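Local coordinates for protein UDP-glucose 4-epimerase (Brucella ovis, PDB 4WOK) that binds NAD in a Rossmann fold and probably interconverts UDP-glucose and UDP-galactose by inverting the sugar at C4, at residues V14-A20 against Y36-D42; F22-H26 against V236-A240; H26-L31 against A240-V244. The protein carries 2 engineered substitutions. All coordinates share one frame; numbering follows the deposited sequence. Where two conformers were deposited one is given.

Contact 1 (V14-A20 against Y36-D42). With NAD (nicotinamide-adenine-dinucleotide), chain B.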
# COMPACT_ATOMS: atom_id res chain seq x y z
N VAL A 14 -18.93 3.26 2.13
CA VAL A 14 -17.57 3.50 2.53
C VAL A 14 -16.87 4.15 1.35
O VAL A 14 -16.88 3.61 0.25
CB VAL A 14 -16.85 2.21 2.98
CG1 VAL A 14 -15.36 2.45 3.20
CG2 VAL A 14 -17.51 1.68 4.26
N LEU A 15 -16.33 5.34 1.56
CA LEU A 15 -15.69 6.07 0.48
C LEU A 15 -14.24 5.59 0.33
O LEU A 15 -13.43 5.72 1.25
CB LEU A 15 -15.73 7.58 0.73
CG LEU A 15 -15.19 8.43 -0.42
CD1 LEU A 15 -16.16 8.36 -1.59
CD2 LEU A 15 -15.00 9.87 0.06
N VAL A 16 -13.93 5.02 -0.82
CA VAL A 16 -12.60 4.50 -1.07
C VAL A 16 -11.90 5.43 -2.04
O VAL A 16 -12.08 5.36 -3.26
CB VAL A 16 -12.64 3.07 -1.62
CG1 VAL A 16 -11.23 2.50 -1.69
CG2 VAL A 16 -13.52 2.17 -0.72
N VAL A 17 -11.12 6.33 -1.47
CA VAL A 17 -10.41 7.33 -2.23
C VAL A 17 -9.13 6.69 -2.80
O VAL A 17 -8.34 6.13 -2.05
CB VAL A 17 -10.10 8.53 -1.32
CG1 VAL A 17 -9.42 9.59 -2.11
CG2 VAL A 17 -11.40 9.09 -0.73
N GLY A 18 -8.95 6.75 -4.11
CA GLY A 18 -7.89 5.97 -4.75
C GLY A 18 -8.34 4.54 -5.00
O GLY A 18 -7.52 3.64 -5.24
N GLY A 19 -9.65 4.32 -4.95
CA GLY A 19 -10.23 2.98 -5.08
C GLY A 19 -10.21 2.33 -6.45
O GLY A 19 -10.67 1.18 -6.61
N ALA A 20 -9.69 3.03 -7.45
CA ALA A 20 -9.53 2.44 -8.79
C ALA A 20 -8.13 1.84 -8.98
O ALA A 20 -7.83 1.23 -10.02
CB ALA A 20 -9.81 3.49 -9.87
N TYR A 36 -20.57 -3.95 2.89
CA TYR A 36 -20.48 -2.51 2.69
C TYR A 36 -20.71 -2.18 1.23
O TYR A 36 -20.61 -3.04 0.35
CB TYR A 36 -19.12 -1.96 3.14
CG TYR A 36 -18.91 -2.01 4.63
CD1 TYR A 36 -19.48 -1.05 5.46
CD2 TYR A 36 -18.14 -3.00 5.21
CE1 TYR A 36 -19.28 -1.08 6.82
CE2 TYR A 36 -17.94 -3.05 6.57
CZ TYR A 36 -18.51 -2.08 7.38
OH TYR A 36 -18.31 -2.11 8.74
N ALA A 37 -21.04 -0.92 0.97
CA ALA A 37 -21.13 -0.42 -0.39
C ALA A 37 -19.96 0.51 -0.63
O ALA A 37 -20.01 1.70 -0.31
CB ALA A 37 -22.46 0.31 -0.62
N PRO A 38 -18.88 -0.03 -1.21
CA PRO A 38 -17.78 0.88 -1.52
C PRO A 38 -18.17 1.89 -2.58
O PRO A 38 -18.83 1.57 -3.57
CB PRO A 38 -16.68 -0.06 -2.03
CG PRO A 38 -17.42 -1.24 -2.61
CD PRO A 38 -18.65 -1.40 -1.71
N VAL A 39 -17.77 3.13 -2.35
CA VAL A 39 -17.94 4.20 -3.31
C VAL A 39 -16.55 4.69 -3.66
O VAL A 39 -15.84 5.17 -2.79
CB VAL A 39 -18.77 5.37 -2.74
CG1 VAL A 39 -18.91 6.46 -3.78
CG2 VAL A 39 -20.15 4.86 -2.30
N VAL A 40 -16.17 4.57 -4.92
CA VAL A 40 -14.79 4.91 -5.29
C VAL A 40 -14.71 6.35 -5.78
O VAL A 40 -15.53 6.78 -6.60
CB VAL A 40 -14.23 3.94 -6.36
CG1 VAL A 40 -12.90 4.48 -6.98
CG2 VAL A 40 -14.00 2.57 -5.77
N TYR A 41 -13.74 7.09 -5.25
CA TYR A 41 -13.45 8.46 -5.68
C TYR A 41 -12.00 8.43 -6.16
O TYR A 41 -11.10 8.10 -5.40
CB TYR A 41 -13.64 9.45 -4.53
CG TYR A 41 -13.48 10.91 -4.93
CD1 TYR A 41 -12.23 11.51 -4.97
CD2 TYR A 41 -14.59 11.69 -5.26
CE1 TYR A 41 -12.07 12.86 -5.36
CE2 TYR A 41 -14.46 13.03 -5.62
CZ TYR A 41 -13.20 13.61 -5.67
OH TYR A 41 -13.07 14.94 -6.04
N ASP A 42 -11.77 8.72 -7.44
CA ASP A 42 -10.45 8.45 -8.03
C ASP A 42 -10.29 9.29 -9.28
O ASP A 42 -11.26 9.48 -10.02
CB ASP A 42 -10.34 6.95 -8.38
CG ASP A 42 -8.91 6.50 -8.56
OD1 ASP A 42 -8.22 7.01 -9.48
OD2 ASP A 42 -8.46 5.62 -7.79
PA NAD B . -2.04 2.86 -7.27
O1A NAD B . -1.41 4.05 -7.98
O2A NAD B . -2.48 1.61 -7.96
O5B NAD B . -3.51 3.51 -6.62
C5B NAD B . -3.43 4.90 -6.45
C4B NAD B . -4.85 5.42 -6.78
O4B NAD B . -5.00 6.78 -6.36
C3B NAD B . -4.92 5.36 -8.31
O3B NAD B . -6.14 4.76 -8.65
C2B NAD B . -4.87 6.86 -8.70
O2B NAD B . -5.59 7.08 -9.85
C1B NAD B . -5.58 7.51 -7.46
N9A NAD B . -5.13 8.90 -7.23
C8A NAD B . -3.81 9.41 -7.16
N7A NAD B . -3.78 10.72 -6.90
C5A NAD B . -5.13 11.08 -6.82
C6A NAD B . -5.76 12.33 -6.59
N6A NAD B . -5.01 13.46 -6.40
N1A NAD B . -7.11 12.40 -6.55
C2A NAD B . -7.82 11.24 -6.75
N3A NAD B . -7.35 9.98 -6.99
C4A NAD B . -5.98 9.96 -7.01
O3 NAD B . -1.02 2.75 -6.04
PN NAD B . -1.30 1.58 -4.96
O1N NAD B . -2.65 0.92 -4.92
O2N NAD B . 0.01 0.88 -4.85
O5D NAD B . -1.14 2.29 -3.39
C5D NAD B . -2.06 3.23 -3.14
C4D NAD B . -1.84 3.65 -1.69
O4D NAD B . -1.02 2.61 -1.01
C3D NAD B . -0.98 4.93 -1.65
O3D NAD B . -1.39 5.62 -0.52
C2D NAD B . 0.43 4.35 -1.46
O2D NAD B . 1.31 5.18 -0.82
C1D NAD B . 0.05 3.26 -0.42
N1N NAD B . 1.24 2.28 -0.30
C2N NAD B . 1.45 1.39 -1.36
C3N NAD B . 2.53 0.48 -1.27
C7N NAD B . 2.77 -0.48 -2.40
O7N NAD B . 3.69 -1.31 -2.34
N7N NAD B . 1.95 -0.41 -3.51
C4N NAD B . 3.35 0.51 -0.14
C5N NAD B . 3.12 1.41 0.90
C6N NAD B . 2.04 2.31 0.81
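The first beta-alpha-beta unit of the Rossmann fold brings strand 13-17 and strand 37-42 together as parallel neighbours, with the adenosine ribose of NAD at their C-terminal ends. Five backbone bonds join them, among them Val16 N to Val39 O at 2.7 Å and Gly18 N to Tyr41 O at 2.8 Å. Val16 CG2 and Pro38 CB lie side by side, 4.1 Å apart, on the face covered by helix 22-33. On the other face Leu15 CD1 reaches across to Val39 CG1 and Tyr41 CB, and helix 65-75 packs beyond. A type II turn from Val16 to Gly19 starts within the last residues of the strand and redirects the chain. Gly18, at a positive phi (82°), passes its CA close to NAD O4B, and Gly19 lies against the Val40 methyls. Asp42, its CG anti to the backbone N (chi1 -161°), ends beside this turn. Its OD2 takes the Ala20 N-H at 2.9 Å from above the carboxylate plane and the ribose O3B at 2.6 Å, while OD1 receives O2B at 2.7 Å and also the Leu44 amide. An acidic residue receiving both ribose hydroxyls is consistent with preference for NAD over NADP, whose 2'-phosphate would meet like charge here.

Contact 2 (F22-H26 against V236-A240); sequences FIGSH and VTDLA. With NAD (nicotinamide-adenine-dinucleotide), chain B.
Phe22 O is gripped twice by His26, whose ring lies against Val236 of the opposing helix: ND1 donates to it at 2.8 Å in a nearly straight bond (167°), and the His26 backbone N adds a weak one. Phe22 O lies in the imidazole plane, and ND1 comes to it from above the carbonyl plane; the bond fixes the rotation of the ring and turns one face to Val236. A chi1 of 59° sets CG1 of Val236 between the backbone N and the carbonyl carbon, and so over the imidazole, 3.7 Å from the ring centroid. CG2 stands over a face of the Phe22 ring at 4.1 Å from the centroid and also touches His26 CG, so the valine wedges between both rings through CH-pi contacts. Here the N-terminal turn of helix 22-33, which follows the glycine-rich turn of the Rossmann fold, meets the start of helix 236-251 at 60°. The same turn offers its amides to the pyrophosphate, Phe22 N to NAD O2A and Ile23 N to NAD O1N, both at 2.9 Å. Ile23 and Val236 run alongside each other, pointing opposite ways, and Ile23 CD1 reaches Leu239 CD1 at 4.0 Å while also touching the nicotinamide atom C2N. Farther along, Ala240 CB rests on His26 O.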
# COMPACT_ATOMS: atom_id res chain seq x y z
N PHE A 22 -4.52 -0.34 -7.41
CA PHE A 22 -4.21 -1.72 -7.03
C PHE A 22 -4.78 -2.09 -5.64
O PHE A 22 -5.69 -2.93 -5.52
CB PHE A 22 -2.69 -1.90 -7.08
CG PHE A 22 -2.19 -3.24 -6.60
CD1 PHE A 22 -2.81 -4.42 -6.98
CD2 PHE A 22 -1.05 -3.31 -5.80
CE1 PHE A 22 -2.33 -5.66 -6.53
CE2 PHE A 22 -0.57 -4.53 -5.36
CZ PHE A 22 -1.21 -5.71 -5.72
N ILE A 23 -4.27 -1.47 -4.59
CA ILE A 23 -4.73 -1.85 -3.25
C ILE A 23 -6.18 -1.39 -2.99
O ILE A 23 -6.95 -2.09 -2.31
CB ILE A 23 -3.79 -1.26 -2.18
CG1 ILE A 23 -2.34 -1.69 -2.48
CG2 ILE A 23 -4.17 -1.72 -0.80
CD1 ILE A 23 -1.31 -0.96 -1.62
N GLY A 24 -6.55 -0.23 -3.51
CA GLY A 24 -7.88 0.33 -3.30
C GLY A 24 -8.97 -0.53 -3.93
O GLY A 24 -10.01 -0.73 -3.33
N SER A 25 -8.72 -1.04 -5.13
CA SER A 25 -9.73 -1.88 -5.79
C SER A 25 -9.89 -3.20 -5.05
O SER A 25 -11.01 -3.69 -4.89
CB SER A 25 -9.38 -2.13 -7.27
OG SER A 25 -8.14 -2.82 -7.42
N HIS A 26 -8.78 -3.78 -4.58
CA HIS A 26 -8.89 -5.00 -3.77
C HIS A 26 -9.68 -4.75 -2.48
O HIS A 26 -10.42 -5.63 -1.99
CB HIS A 26 -7.51 -5.56 -3.42
CG HIS A 26 -6.88 -6.33 -4.54
ND1 HIS A 26 -6.22 -5.72 -5.58
CD2 HIS A 26 -6.80 -7.66 -4.78
CE1 HIS A 26 -5.77 -6.64 -6.42
NE2 HIS A 26 -6.11 -7.83 -5.95
N VAL A 236 -1.76 -8.21 -1.08
CA VAL A 236 -2.73 -7.12 -1.19
C VAL A 236 -4.09 -7.46 -0.57
O VAL A 236 -4.81 -6.58 -0.07
CB VAL A 236 -2.90 -6.71 -2.67
CG1 VAL A 236 -3.39 -7.90 -3.49
CG2 VAL A 236 -3.83 -5.51 -2.81
N THR A 237 -4.46 -8.74 -0.59
CA THR A 237 -5.72 -9.14 0.03
C THR A 237 -5.63 -8.99 1.54
O THR A 237 -6.61 -8.59 2.19
CB THR A 237 -6.11 -10.58 -0.34
OG1 THR A 237 -6.23 -10.68 -1.77
CG2 THR A 237 -7.44 -10.95 0.30
N ASP A 238 -4.47 -9.31 2.10
CA ASP A 238 -4.22 -9.06 3.52
C ASP A 238 -4.31 -7.56 3.82
O ASP A 238 -4.82 -7.16 4.86
CB ASP A 238 -2.85 -9.61 3.94
CG ASP A 238 -2.89 -11.10 4.27
OD1 ASP A 238 -3.91 -11.56 4.84
OD2 ASP A 238 -1.90 -11.81 3.97
N LEU A 239 -3.80 -6.74 2.91
CA LEU A 239 -3.91 -5.28 3.10
C LEU A 239 -5.37 -4.86 3.09
O LEU A 239 -5.79 -4.06 3.92
CB LEU A 239 -3.12 -4.52 2.01
CG LEU A 239 -1.60 -4.60 2.17
CD1 LEU A 239 -0.92 -4.04 0.94
CD2 LEU A 239 -1.14 -3.88 3.43
N ALA A 240 -6.14 -5.39 2.14
CA ALA A 240 -7.58 -5.12 2.10
C ALA A 240 -8.22 -5.48 3.44
O ALA A 240 -8.93 -4.68 4.04
CB ALA A 240 -8.24 -5.90 0.97
PA NAD B . -2.04 2.86 -7.27
O1A NAD B . -1.41 4.05 -7.98
O2A NAD B . -2.48 1.61 -7.96
O5B NAD B . -3.51 3.51 -6.62
C5B NAD B . -3.43 4.90 -6.45
C4B NAD B . -4.85 5.42 -6.78
O4B NAD B . -5.00 6.78 -6.36
C3B NAD B . -4.92 5.36 -8.31
O3B NAD B . -6.14 4.76 -8.65
C2B NAD B . -4.87 6.86 -8.70
O2B NAD B . -5.59 7.08 -9.85
C1B NAD B . -5.58 7.51 -7.46
N9A NAD B . -5.13 8.90 -7.23
C8A NAD B . -3.81 9.41 -7.16
N7A NAD B . -3.78 10.72 -6.90
C5A NAD B . -5.13 11.08 -6.82
C6A NAD B . -5.76 12.33 -6.59
N6A NAD B . -5.01 13.46 -6.40
N1A NAD B . -7.11 12.40 -6.55
C2A NAD B . -7.82 11.24 -6.75
N3A NAD B . -7.35 9.98 -6.99
C4A NAD B . -5.98 9.96 -7.01
O3 NAD B . -1.02 2.75 -6.04
PN NAD B . -1.30 1.58 -4.96
O1N NAD B . -2.65 0.92 -4.92
O2N NAD B . 0.01 0.88 -4.85
O5D NAD B . -1.14 2.29 -3.39
C5D NAD B . -2.06 3.23 -3.14
C4D NAD B . -1.84 3.65 -1.69
O4D NAD B . -1.02 2.61 -1.01
C3D NAD B . -0.98 4.93 -1.65
O3D NAD B . -1.39 5.62 -0.52
C2D NAD B . 0.43 4.35 -1.46
O2D NAD B . 1.31 5.18 -0.82
C1D NAD B . 0.05 3.26 -0.42
N1N NAD B . 1.24 2.28 -0.30
C2N NAD B . 1.45 1.39 -1.36
C3N NAD B . 2.53 0.48 -1.27
C7N NAD B . 2.77 -0.48 -2.40
O7N NAD B . 3.69 -1.31 -2.34
N7N NAD B . 1.95 -0.41 -3.51
C4N NAD B . 3.35 0.51 -0.14
C5N NAD B . 3.12 1.41 0.90
C6N NAD B . 2.04 2.31 0.81

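Contact 3 (H26-L31 against A240-V244)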
# COMPACT_ATOMS: atom_id res chain seq x y z
N HIS A 26 -8.78 -3.78 -4.58
CA HIS A 26 -8.89 -5.00 -3.77
C HIS A 26 -9.68 -4.75 -2.48
O HIS A 26 -10.42 -5.63 -1.99
CB HIS A 26 -7.51 -5.56 -3.42
CG HIS A 26 -6.88 -6.33 -4.54
ND1 HIS A 26 -6.22 -5.72 -5.58
CD2 HIS A 26 -6.80 -7.66 -4.78
CE1 HIS A 26 -5.77 -6.64 -6.42
NE2 HIS A 26 -6.11 -7.83 -5.95
N THR A 27 -9.51 -3.56 -1.92
CA THR A 27 -10.19 -3.21 -0.69
C THR A 27 -11.68 -2.98 -0.94
O THR A 27 -12.52 -3.39 -0.13
CB THR A 27 -9.55 -1.97 -0.05
OG1 THR A 27 -8.18 -2.27 0.25
CG2 THR A 27 -10.30 -1.54 1.22
N ALA A 28 -12.01 -2.35 -2.06
CA ALA A 28 -13.41 -2.20 -2.48
C ALA A 28 -14.09 -3.57 -2.65
O ALA A 28 -15.22 -3.78 -2.18
CB ALA A 28 -13.49 -1.40 -3.77
N LYS A 29 -13.42 -4.49 -3.33
CA LYS A 29 -13.95 -5.86 -3.49
C LYS A 29 -14.24 -6.48 -2.13
O LYS A 29 -15.30 -7.08 -1.92
CB LYS A 29 -12.95 -6.73 -4.26
CG LYS A 29 -13.35 -8.20 -4.40
CD LYS A 29 -12.38 -8.94 -5.33
CE LYS A 29 -12.90 -10.31 -5.75
NZ LYS A 29 -12.73 -11.33 -4.69
N LEU A 30 -13.30 -6.33 -1.20
CA LEU A 30 -13.47 -6.94 0.12
C LEU A 30 -14.60 -6.28 0.89
O LEU A 30 -15.41 -6.96 1.52
CB LEU A 30 -12.18 -6.86 0.94
CG LEU A 30 -12.28 -7.76 2.17
CD1 LEU A 30 -11.92 -9.18 1.81
CD2 LEU A 30 -11.43 -7.26 3.32
N LEU A 31 -14.66 -4.95 0.84
CA LEU A 31 -15.72 -4.22 1.52
C LEU A 31 -17.07 -4.75 1.09
O LEU A 31 -17.94 -5.01 1.93
CB LEU A 31 -15.62 -2.71 1.24
CG LEU A 31 -14.58 -1.94 2.06
CD1 LEU A 31 -14.21 -0.59 1.39
CD2 LEU A 31 -15.08 -1.70 3.47
N ALA A 240 -6.14 -5.39 2.14
CA ALA A 240 -7.58 -5.12 2.10
C ALA A 240 -8.22 -5.48 3.44
O ALA A 240 -8.93 -4.68 4.04
CB ALA A 240 -8.24 -5.90 0.97
N ARG A 241 -7.94 -6.69 3.92
CA ARG A 241 -8.48 -7.15 5.20
C ARG A 241 -8.18 -6.16 6.34
O ARG A 241 -9.08 -5.80 7.10
CB ARG A 241 -7.92 -8.54 5.55
CG ARG A 241 -8.33 -9.64 4.57
CD ARG A 241 -7.77 -11.03 4.98
NE ARG A 241 -7.99 -11.28 6.41
CZ ARG A 241 -7.01 -11.39 7.31
NH1 ARG A 241 -5.74 -11.30 6.93
NH2 ARG A 241 -7.31 -11.60 8.58
N ALA A 242 -6.94 -5.71 6.44
CA ALA A 242 -6.55 -4.82 7.53
C ALA A 242 -7.24 -3.45 7.45
O ALA A 242 -7.60 -2.87 8.47
CB ALA A 242 -5.06 -4.63 7.54
N HIS A 243 -7.39 -2.93 6.24
CA HIS A 243 -8.02 -1.62 6.08
C HIS A 243 -9.49 -1.71 6.48
O HIS A 243 -10.04 -0.76 7.05
CB HIS A 243 -7.88 -1.11 4.65
CG HIS A 243 -6.51 -0.59 4.33
ND1 HIS A 243 -5.41 -1.41 4.25
CD2 HIS A 243 -6.07 0.66 4.06
CE1 HIS A 243 -4.34 -0.68 3.94
NE2 HIS A 243 -4.72 0.58 3.82
N VAL A 244 -10.13 -2.85 6.20
CA VAL A 244 -11.52 -2.99 6.61
C VAL A 244 -11.60 -3.24 8.13
O VAL A 244 -12.50 -2.73 8.80
CB VAL A 244 -12.25 -4.11 5.83
CG1 VAL A 244 -13.67 -4.29 6.33
CG2 VAL A 244 -12.27 -3.77 4.34
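Thr27 and Ala240 bring the two helices to their nearest approach, with CA atoms 4.3 Å apart. The hydroxyl oxygen of Thr27 lies against the small residue, OG1 being 3.5 Å from Ala240 CA, and the same oxygen is hydrogen-bonded to Ile23 O one turn earlier in its own helix. Its polar need is thus met within helix 22-33, while the threonine's methyl, CG2, touches His243 CB and Val244 CG2 at longer range. Leu30 also packs on Ala240, CB to CB at 4.1 Å. Its chi1 (-168°) sends CG toward the second helix, and chi2 (84°) then lays CD2 over the backbone there, 3.5 Å from Arg241 CA; the same methyl meets Val244 CG2 at 3.7 Å. Val244 CG2 is also touched by Leu31 CD2, at 3.6 Å, where the two side chains meet at a slant. One valine methyl therefore packs against leucines from successive positions, and no hydrogen bond crosses between the segments.

In the next shell, Leu31 also lies on Val14, Val16 and Ile81, and Thr27 touches Ile81 and Phe83, so the first helix is seated on the parallel sheet. His243 is held by Leu239 O at ND1 and by Ser125 OG at NE2, and its ring meets that of Phe83. Arg241 turns its CB away from helix 22-33, and its guanidinium forms a salt bridge with Asp238 and bonds to His313 O. The segment axes cross at -61° and come within 8.9 Å of each other. This is an apolar helix-helix packing on one side of the Rossmann sheet, where the helix following the glycine-rich turn lies beside helix 236-251.

In the fold
All three contacts are buried, and helix 22-33 ties them together. Contact 1 pairs the strands that precede and follow this helix, whereas contacts 2 and 3 are successive portions of its packing against helix 236-251, sharing His26 and Ala240. Their chemistry follows their places in the fold: contact 1 is a ladder of backbone bonds ending in a carboxylate, contact 2 places aliphatic groups over rings, and contact 3 is chiefly aliphatic. NAD is touched at the adenosine ribose in contact 1, and at the pyrophosphate and nicotinamide riboside in contact 2; contact 3 lies farther along the helix, with partly exposed Leu30 and Arg241. A probable hydrogen bond from Tyr36 N to Leu31 O joins contacts 1 and 3.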